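LEOA (Escherichia coli, PDB 4AUR) is a bacterial dynamin that probably binds and hydrolyses GTP, and has a long helical domain of the dynamin-like type. Local coordinates at residues 308-313 and 397-402; 390-395 and 530-535; 434-439 and 540-545. All blocks are in the same frame, centred on the assembly; numbering follows the deposited sequence.

Contact 1. Residues 308-313 and 397-402; sequences HRFSND and TRQLSS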
loop_
_atom_site.group_PDB
_atom_site.type_symbol
_atom_site.label_atom_id
_atom_site.label_comp_id
_atom_site.label_asym_id
_atom_site.label_seq_id
_atom_site.Cartn_x
_atom_site.Cartn_y
_atom_site.Cartn_z
ATOM N N HIS A 308 -11.599 13.442 13.338
ATOM C CA HIS A 308 -12.870 14.087 13.051
ATOM C C HIS A 308 -13.999 13.315 13.709
ATOM O O HIS A 308 -14.852 13.899 14.349
ATOM C CB HIS A 308 -13.068 14.281 11.535
ATOM C CG HIS A 308 -12.089 15.258 10.939
ATOM N ND1 HIS A 308 -12.095 16.604 11.255
ATOM C CD2 HIS A 308 -11.040 15.076 10.100
ATOM C CE1 HIS A 308 -11.106 17.209 10.619
ATOM N NE2 HIS A 308 -10.448 16.304 9.916
ATOM N N ARG A 309 -13.959 11.997 13.600
ATOM C CA ARG A 309 -14.842 11.133 14.356
ATOM C C ARG A 309 -14.852 11.438 15.857
ATOM O O ARG A 309 -15.891 11.379 16.482
ATOM C CB ARG A 309 -14.455 9.686 14.122
ATOM C CG ARG A 309 -15.211 8.677 14.958
ATOM C CD ARG A 309 -14.923 7.275 14.466
ATOM N NE ARG A 309 -15.660 6.269 15.230
ATOM C CZ ARG A 309 -15.974 5.048 14.779
ATOM N NH1 ARG A 309 -15.619 4.657 13.549
ATOM N NH2 ARG A 309 -16.644 4.199 15.566
ATOM N N PHE A 310 -13.716 11.766 16.449
ATOM C CA PHE A 310 -13.691 12.040 17.884
ATOM C C PHE A 310 -14.353 13.367 18.210
ATOM O O PHE A 310 -14.913 13.525 19.271
ATOM C CB PHE A 310 -12.261 12.055 18.443
ATOM C CG PHE A 310 -11.513 10.752 18.296
ATOM C CD1 PHE A 310 -12.173 9.537 18.174
ATOM C CD2 PHE A 310 -10.127 10.745 18.300
ATOM C CE1 PHE A 310 -11.460 8.362 18.052
ATOM C CE2 PHE A 310 -9.420 9.565 18.182
ATOM C CZ PHE A 310 -10.087 8.379 18.075
ATOM N N SER A 311 -14.278 14.332 17.308
ATOM C CA SER A 311 -14.856 15.648 17.571
ATOM C C SER A 311 -16.354 15.600 17.347
ATOM O O SER A 311 -17.098 16.286 18.031
ATOM C CB SER A 311 -14.191 16.712 16.711
ATOM O OG SER A 311 -12.770 16.623 16.868
ATOM N N ASN A 312 -16.800 14.752 16.433
ATOM C CA ASN A 312 -18.228 14.468 16.318
ATOM C C ASN A 312 -18.844 13.822 17.534
ATOM O O ASN A 312 -19.903 14.217 17.948
ATOM C CB ASN A 312 -18.489 13.558 15.129
ATOM C CG ASN A 312 -18.339 14.287 13.826
ATOM O OD1 ASN A 312 -18.331 15.540 13.799
ATOM N ND2 ASN A 312 -18.210 13.527 12.727
ATOM N N ASP A 313 -18.183 12.792 18.049
ATOM C CA ASP A 313 -18.567 12.103 19.283
ATOM C C ASP A 313 -18.739 13.045 20.428
ATOM O O ASP A 313 -19.680 12.944 21.198
ATOM C CB ASP A 313 -17.483 11.127 19.697
ATOM C CG ASP A 313 -17.425 9.929 18.811
ATOM O OD1 ASP A 313 -18.344 9.801 17.963
ATOM O OD2 ASP A 313 -16.473 9.128 18.963
ATOM N N THR A 397 -11.397 5.097 22.680
ATOM C CA THR A 397 -10.520 4.038 23.133
ATOM C C THR A 397 -10.576 2.859 22.181
ATOM O O THR A 397 -9.581 2.213 21.948
ATOM C CB THR A 397 -10.874 3.675 24.597
ATOM O OG1 THR A 397 -10.256 4.639 25.452
ATOM C CG2 THR A 397 -10.435 2.286 24.996
ATOM N N ARG A 398 -11.716 2.583 21.590
ATOM C CA ARG A 398 -11.759 1.482 20.642
ATOM C C ARG A 398 -10.935 1.767 19.365
ATOM O O ARG A 398 -10.228 0.892 18.862
ATOM C CB ARG A 398 -13.210 1.111 20.292
ATOM C CG ARG A 398 -13.303 0.169 19.104
ATOM C CD ARG A 398 -14.594 -0.630 19.012
ATOM N NE ARG A 398 -14.380 -1.785 18.133
ATOM C CZ ARG A 398 -15.265 -2.748 17.905
ATOM N NH1 ARG A 398 -16.464 -2.714 18.479
ATOM N NH2 ARG A 398 -14.944 -3.751 17.092
ATOM N N GLN A 399 -11.053 2.981 18.842
ATOM C CA GLN A 399 -10.408 3.372 17.596
ATOM C C GLN A 399 -8.885 3.537 17.724
ATOM O O GLN A 399 -8.129 3.153 16.837
ATOM C CB GLN A 399 -11.005 4.690 17.120
ATOM C CG GLN A 399 -12.451 4.599 16.720
ATOM C CD GLN A 399 -12.757 3.361 15.916
ATOM O OE1 GLN A 399 -12.102 3.062 14.927
ATOM N NE2 GLN A 399 -13.777 2.639 16.337
ATOM N N LEU A 400 -8.449 4.130 18.826
ATOM C CA LEU A 400 -7.025 4.211 19.149
ATOM C C LEU A 400 -6.409 2.828 19.175
ATOM O O LEU A 400 -5.273 2.626 18.745
ATOM C CB LEU A 400 -6.839 4.827 20.521
ATOM C CG LEU A 400 -7.170 6.289 20.608
ATOM C CD1 LEU A 400 -6.817 6.798 21.991
ATOM C CD2 LEU A 400 -6.427 7.057 19.535
ATOM N N SER A 401 -7.156 1.875 19.706
ATOM C CA SER A 401 -6.651 0.540 19.829
ATOM C C SER A 401 -6.580 -0.151 18.495
ATOM O O SER A 401 -5.785 -1.056 18.335
ATOM C CB SER A 401 -7.495 -0.254 20.817
ATOM O OG SER A 401 -7.277 0.274 22.114
ATOM N N SER A 402 -7.409 0.242 17.538
ATOM C CA SER A 402 -7.357 -0.413 16.231
ATOM C C SER A 402 -6.258 0.196 15.355
ATOM O O SER A 402 -5.832 -0.420 14.400
ATOM C CB SER A 402 -8.705 -0.354 15.521
ATOM O OG SER A 402 -9.067 0.987 15.329
#
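F310, with Q399 CB and L400, makes the buried half of this contact. The phenyl ring presents its edge, and CB of Q399 lies near the ring plane, 3.8 Å from F310 CE1. Near CE2, a methyl of L400 approaches obliquely, at neither face nor edge, with CD2 4.1 Å from F310 CE2. F310 and L400 are buried, and their surroundings explain it: the ring also touches I396 and V539, while L400 packs on R441 and L542. The backbones stand well apart, with the closest CA atoms, those of F310 and Q399, 9.3 Å from each other, so the contact is made through side chains. The two helical segments run antiparallel at 171°, their axes 11.4 Å apart at closest approach, as neighbouring members of the bundle that forms the dynamin-like helical domain. Toward solvent the fit changes character. R309 reaches across with an extended chain, its CG anti to the backbone N (chi1 174°), and lays its guanidinium against the amide of Q399, the two planes only 22° apart. This stack is offset: Q399 NE2 sits over one face near the rim, 3.4 Å from R309 NH2. Both atoms are donors, and no hydrogen bond joins them. The polar grip on the arginine comes instead from D395, whose OD2 forms a salt bridge with R309 NE. On the backbone side of Q399, K302 NZ hydrogen-bonds to its carbonyl oxygen and to S402 OG.

Contact 2. Residues 390-395 and 530-535; sequences QRLSDD and PQIQQM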
loop_
_atom_site.group_PDB
_atom_site.type_symbol
_atom_site.label_atom_id
_atom_site.label_comp_id
_atom_site.label_asym_id
_atom_site.label_seq_id
_atom_site.Cartn_x
_atom_site.Cartn_y
_atom_site.Cartn_z
ATOM N N GLN A 390 -18.899 7.876 29.329
ATOM C CA GLN A 390 -18.298 6.582 29.264
ATOM C C GLN A 390 -18.389 5.966 27.883
ATOM O O GLN A 390 -17.473 5.283 27.468
ATOM C CB GLN A 390 -18.912 5.631 30.277
ATOM C CG GLN A 390 -17.953 4.501 30.663
ATOM C CD GLN A 390 -17.017 4.869 31.810
ATOM O OE1 GLN A 390 -17.210 5.864 32.524
ATOM N NE2 GLN A 390 -16.004 4.050 32.001
ATOM N N ARG A 391 -19.491 6.178 27.183
ATOM C CA ARG A 391 -19.616 5.691 25.815
ATOM C C ARG A 391 -18.693 6.438 24.870
ATOM O O ARG A 391 -18.255 5.890 23.866
ATOM C CB ARG A 391 -21.049 5.796 25.312
ATOM C CG ARG A 391 -21.891 4.604 25.722
ATOM C CD ARG A 391 -23.315 4.678 25.188
ATOM N NE ARG A 391 -24.219 5.271 26.173
ATOM C CZ ARG A 391 -24.758 6.481 26.090
ATOM N NH1 ARG A 391 -24.518 7.288 25.046
ATOM N NH2 ARG A 391 -25.550 6.882 27.075
ATOM N N LEU A 392 -18.398 7.687 25.188
ATOM C CA LEU A 392 -17.490 8.459 24.385
ATOM C C LEU A 392 -16.065 7.947 24.577
ATOM O O LEU A 392 -15.350 7.771 23.608
ATOM C CB LEU A 392 -17.609 9.953 24.722
ATOM C CG LEU A 392 -16.434 10.885 24.424
ATOM C CD1 LEU A 392 -16.118 10.911 22.939
ATOM C CD2 LEU A 392 -16.782 12.274 24.928
ATOM N N SER A 393 -15.655 7.729 25.818
ATOM C CA SER A 393 -14.344 7.186 26.114
ATOM C C SER A 393 -14.180 5.847 25.428
ATOM O O SER A 393 -13.127 5.561 24.901
ATOM C CB SER A 393 -14.175 7.008 27.621
ATOM O OG SER A 393 -13.131 6.110 27.950
ATOM N N ASP A 394 -15.221 5.031 25.415
ATOM C CA ASP A 394 -15.127 3.718 24.796
ATOM C C ASP A 394 -14.957 3.750 23.266
ATOM O O ASP A 394 -14.397 2.818 22.678
ATOM C CB ASP A 394 -16.318 2.832 25.203
ATOM C CG ASP A 394 -16.251 2.394 26.678
ATOM O OD1 ASP A 394 -15.241 2.706 27.372
ATOM O OD2 ASP A 394 -17.213 1.737 27.147
ATOM N N ASP A 395 -15.425 4.798 22.606
ATOM C CA ASP A 395 -15.246 4.841 21.165
ATOM C C ASP A 395 -13.878 5.364 20.825
ATOM O O ASP A 395 -13.187 4.820 19.993
ATOM C CB ASP A 395 -16.273 5.696 20.462
ATOM C CG ASP A 395 -16.244 5.477 18.978
ATOM O OD1 ASP A 395 -16.153 4.298 18.585
ATOM O OD2 ASP A 395 -16.287 6.457 18.206
ATOM N N PRO A 530 -17.133 16.641 33.492
ATOM C CA PRO A 530 -15.868 17.283 33.189
ATOM C C PRO A 530 -14.953 16.507 32.248
ATOM O O PRO A 530 -14.164 17.135 31.498
ATOM C CB PRO A 530 -15.202 17.431 34.560
ATOM C CG PRO A 530 -15.913 16.489 35.461
ATOM C CD PRO A 530 -17.314 16.479 34.943
ATOM N N GLN A 531 -15.036 15.173 32.269
ATOM C CA GLN A 531 -14.158 14.395 31.397
ATOM C C GLN A 531 -14.374 14.604 29.898
ATOM O O GLN A 531 -13.491 14.300 29.101
ATOM C CB GLN A 531 -14.180 12.908 31.728
ATOM C CG GLN A 531 -15.545 12.275 31.743
ATOM C CD GLN A 531 -16.090 12.156 33.141
ATOM O OE1 GLN A 531 -15.391 11.669 34.052
ATOM N NE2 GLN A 531 -17.336 12.607 33.335
ATOM N N ILE A 532 -15.531 15.116 29.494
ATOM C CA ILE A 532 -15.739 15.419 28.081
ATOM C C ILE A 532 -14.764 16.511 27.666
ATOM O O ILE A 532 -14.122 16.379 26.640
ATOM C CB ILE A 532 -17.175 15.822 27.741
ATOM C CG1 ILE A 532 -18.114 14.628 27.921
ATOM C CG2 ILE A 532 -17.263 16.274 26.290
ATOM C CD1 ILE A 532 -19.567 15.004 28.122
ATOM N N GLN A 533 -14.632 17.583 28.451
ATOM C CA GLN A 533 -13.684 18.623 28.077
ATOM C C GLN A 533 -12.255 18.053 28.149
ATOM O O GLN A 533 -11.414 18.284 27.261
ATOM C CB GLN A 533 -13.842 19.854 28.956
ATOM C CG GLN A 533 -12.749 20.906 28.772
ATOM C CD GLN A 533 -13.116 22.241 29.407
ATOM O OE1 GLN A 533 -12.466 22.698 30.351
ATOM N NE2 GLN A 533 -14.168 22.866 28.900
ATOM N N GLN A 534 -12.001 17.278 29.191
ATOM C CA GLN A 534 -10.691 16.706 29.382
ATOM C C GLN A 534 -10.287 15.819 28.206
ATOM O O GLN A 534 -9.196 15.961 27.693
ATOM C CB GLN A 534 -10.619 15.982 30.731
ATOM C CG GLN A 534 -10.567 16.957 31.897
ATOM C CD GLN A 534 -10.908 16.340 33.246
ATOM O OE1 GLN A 534 -11.121 15.120 33.377
ATOM N NE2 GLN A 534 -10.964 17.204 34.282
HETATM N N MSE A 535 -11.175 14.944 27.754
HETATM C CA MSE A 535 -10.920 14.131 26.574
HETATM C C MSE A 535 -10.771 14.959 25.326
HETATM O O MSE A 535 -10.084 14.571 24.417
HETATM C CB MSE A 535 -12.069 13.177 26.308
HETATM C CG MSE A 535 -12.154 12.099 27.375
HETATM SE SE MSE A 535 -13.602 10.778 27.084
HETATM C CE MSE A 535 -14.658 11.160 28.702
#
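L392 and M535, a selenomethionine in this crystal, reach toward each other tip to tip across two roughly parallel helices. The selenium meets the branch point of the leucine, with L392 CG 3.9 Å from M535 SE, and the methyl CD2 of the same leucine stays almost as near, at 4.1 Å from the selenium. The first torsion of L392 brings CG toward M535, and the second (chi2 61°) turns CD2 toward I532. The two side chains meet at a slant, L392 CD2 lying 4.0 Å from I532 CG1. One leucine thus touches two residues that stand three apart, hence on the same side of helix 530-544.

The selenium also rests against the backbone of the facing helix, 3.8 Å from S393 CA, and the S393 side chain offers it CB rather than the hydroxyl. That hydroxyl is hydrogen-bonded to OG1 of T448, which satisfies a polar group in a largely hydrophobic, buried contact. The M535 chain is straight as far as SE and then bends at its last torsion (chi3 -117°), which turns CE back toward the N-terminal ends of both segments.

All four touching residues are buried, and no hydrogen bond spans the two segments. Further helices enclose the junction: L392 also packs on I314 and on the more polar D313 and S317, and M535 on L447. The closest backbone pair, the CA atoms of S393 and M535, is 7.8 Å apart, and the segment axes are inclined by 24°, 10.4 Å apart at closest approach. This is side-chain packing between two neighbouring helices of a multi-helix bundle, within the dynamin-like helical domain.

Contact 3. Residues 434-439 and 540-545; sequences KTTILA and TELAEK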
loop_
_atom_site.group_PDB
_atom_site.type_symbol
_atom_site.label_atom_id
_atom_site.label_comp_id
_atom_site.label_asym_id
_atom_site.label_seq_id
_atom_site.Cartn_x
_atom_site.Cartn_y
_atom_site.Cartn_z
ATOM N N LYS A 434 2.965 4.337 17.280
ATOM C CA LYS A 434 2.169 3.564 18.216
ATOM C C LYS A 434 2.229 4.235 19.595
ATOM O O LYS A 434 1.217 4.419 20.225
ATOM C CB LYS A 434 2.684 2.142 18.279
ATOM C CG LYS A 434 1.754 1.167 18.961
ATOM C CD LYS A 434 2.009 -0.278 18.544
ATOM C CE LYS A 434 3.109 -0.934 19.371
ATOM N NZ LYS A 434 3.023 -2.432 19.345
ATOM N N THR A 435 3.411 4.649 20.032
ATOM C CA THR A 435 3.605 5.203 21.378
ATOM C C THR A 435 2.727 6.410 21.685
ATOM O O THR A 435 2.239 6.591 22.797
ATOM C CB THR A 435 5.050 5.682 21.546
ATOM O OG1 THR A 435 5.923 4.637 21.148
ATOM C CG2 THR A 435 5.333 6.058 22.990
ATOM N N THR A 436 2.588 7.254 20.682
ATOM C CA THR A 436 1.908 8.503 20.814
ATOM C C THR A 436 0.425 8.223 20.983
ATOM O O THR A 436 -0.249 8.806 21.825
ATOM C CB THR A 436 2.234 9.324 19.572
ATOM O OG1 THR A 436 3.601 9.721 19.672
ATOM C CG2 THR A 436 1.390 10.556 19.454
ATOM N N ILE A 437 -0.066 7.310 20.172
ATOM C CA ILE A 437 -1.394 6.743 20.321
ATOM C C ILE A 437 -1.620 6.166 21.749
ATOM O O ILE A 437 -2.526 6.607 22.449
ATOM C CB ILE A 437 -1.628 5.706 19.193
ATOM C CG1 ILE A 437 -1.886 6.431 17.888
ATOM C CG2 ILE A 437 -2.812 4.824 19.473
ATOM C CD1 ILE A 437 -1.924 5.523 16.702
ATOM N N LEU A 438 -0.783 5.235 22.195
ATOM C CA LEU A 438 -0.993 4.565 23.487
ATOM C C LEU A 438 -0.878 5.457 24.717
ATOM O O LEU A 438 -1.456 5.153 25.745
ATOM C CB LEU A 438 -0.014 3.413 23.682
ATOM C CG LEU A 438 0.010 2.283 22.656
ATOM C CD1 LEU A 438 0.528 1.029 23.343
ATOM C CD2 LEU A 438 -1.350 2.011 22.044
ATOM N N ALA A 439 -0.109 6.525 24.649
ATOM C CA ALA A 439 -0.105 7.487 25.723
ATOM C C ALA A 439 -1.382 8.321 25.675
ATOM O O ALA A 439 -1.822 8.840 26.685
ATOM C CB ALA A 439 1.112 8.379 25.628
ATOM N N THR A 540 -7.342 16.904 21.069
ATOM C CA THR A 540 -6.798 18.086 20.430
ATOM C C THR A 540 -5.298 18.002 20.353
ATOM O O THR A 540 -4.730 18.489 19.406
ATOM C CB THR A 540 -7.155 19.365 21.211
ATOM O OG1 THR A 540 -8.555 19.646 21.081
ATOM C CG2 THR A 540 -6.369 20.562 20.702
ATOM N N GLU A 541 -4.660 17.425 21.370
ATOM C CA GLU A 541 -3.200 17.305 21.412
ATOM C C GLU A 541 -2.743 16.239 20.452
ATOM O O GLU A 541 -1.815 16.430 19.680
ATOM C CB GLU A 541 -2.705 16.932 22.807
ATOM C CG GLU A 541 -2.660 18.076 23.806
ATOM C CD GLU A 541 -1.887 17.707 25.075
ATOM O OE1 GLU A 541 -2.383 16.878 25.874
ATOM O OE2 GLU A 541 -0.765 18.238 25.267
ATOM N N LEU A 542 -3.400 15.103 20.499
ATOM C CA LEU A 542 -3.093 14.046 19.560
ATOM C C LEU A 542 -3.151 14.511 18.095
ATOM O O LEU A 542 -2.436 13.984 17.242
ATOM C CB LEU A 542 -4.049 12.885 19.767
ATOM C CG LEU A 542 -3.587 11.606 19.113
ATOM C CD1 LEU A 542 -2.266 11.167 19.707
ATOM C CD2 LEU A 542 -4.617 10.528 19.336
ATOM N N ALA A 543 -4.005 15.488 17.808
ATOM C CA ALA A 543 -4.141 15.997 16.456
ATOM C C ALA A 543 -2.857 16.684 16.050
ATOM O O ALA A 543 -2.360 16.470 14.957
ATOM C CB ALA A 543 -5.310 16.974 16.361
ATOM N N GLU A 544 -2.325 17.496 16.950
ATOM C CA GLU A 544 -1.124 18.281 16.688
ATOM C C GLU A 544 0.106 17.416 16.458
ATOM O O GLU A 544 0.920 17.729 15.629
ATOM C CB GLU A 544 -0.848 19.227 17.865
ATOM C CG GLU A 544 -1.896 20.326 18.045
ATOM C CD GLU A 544 -1.634 21.215 19.266
ATOM O OE1 GLU A 544 -1.103 20.713 20.297
ATOM O OE2 GLU A 544 -1.979 22.420 19.200
ATOM N N LYS A 545 0.224 16.330 17.214
ATOM C CA LYS A 545 1.357 15.410 17.126
ATOM C C LYS A 545 1.320 14.569 15.864
ATOM O O LYS A 545 2.261 13.843 15.549
ATOM C CB LYS A 545 1.348 14.467 18.325
ATOM C CG LYS A 545 1.471 15.146 19.677
ATOM C CD LYS A 545 1.687 14.112 20.779
ATOM C CE LYS A 545 2.175 14.768 22.066
ATOM N NZ LYS A 545 1.225 15.813 22.554
#
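The one flat group with a part in this contact is the peptide joining T436 to I437, since none of the side chains that meet has a flat group. L542 brings its methyl CD1 over one face of that peptide, above its oxygen end: CD1 is 3.8 Å from T436 O and, further off, 4.5 Å from I437 N. At the edge of the peptide, no side chain of 540-545 comes into its plane beside the oxygen. The same methyl has its nearest neighbour in the threonine side chain, T436 CG2, at 3.7 Å. L542 puts it there with a chi1 of -164°, which sets CG beside the leucine's own carbonyl carbon.

T436 is turned so that its methyl, not its hydroxyl, faces the other helix. With chi1 at -71°, OG1 lies beside the backbone N and makes a weak hydrogen bond to T432 O, one turn back. The methyl is then left to touch two partners that stand three residues apart along the chain. The second is K545, whose aliphatic chain passes the threonine at a slant, its CD 3.8 Å from T436 CG2 and its CB 4.1 Å from the same methyl. The lysine contributes hydrocarbon here, and its exposed position marks the solvent side.

The buried side lies beneath L542 and I437. I437 points its CB away from this partner and packs on F299 and S403, whereas L542 touches M307 as well as the threonine. No hydrogen bond crosses between the segments, and the closest CA pair, I437 and L542, is 7.5 Å apart. Helices 430-447 and 530-544 are thus joined through the T436 methyl, L542 and the K545 chain, and helices 275-343 and 368-408 complete a multi-helix bundle on the buried side, within the dynamin-like helical domain.

The three contacts join four helices, 275-343, 368-408, 430-447 and 530-544, into one section of the helical domain. Contacts 1 and 2 share helix 368-408, have centres about 10 Å apart and touch directly, with D313 CB 3.5 Å from L392 CD1. Contacts 1 and 3, centres about 12 Å apart, meet through L400, whose CD2 is 3.9 Å from L542 CD2 and whose O is 3.4 Å from I437 CG2. Contacts 2 and 3 both use helix 530-544 but do not touch, their nearest atoms being about 5 Å apart. All three lie within the helical domain; none uses the mixed sheet or the probable nucleotide-binding P-loop.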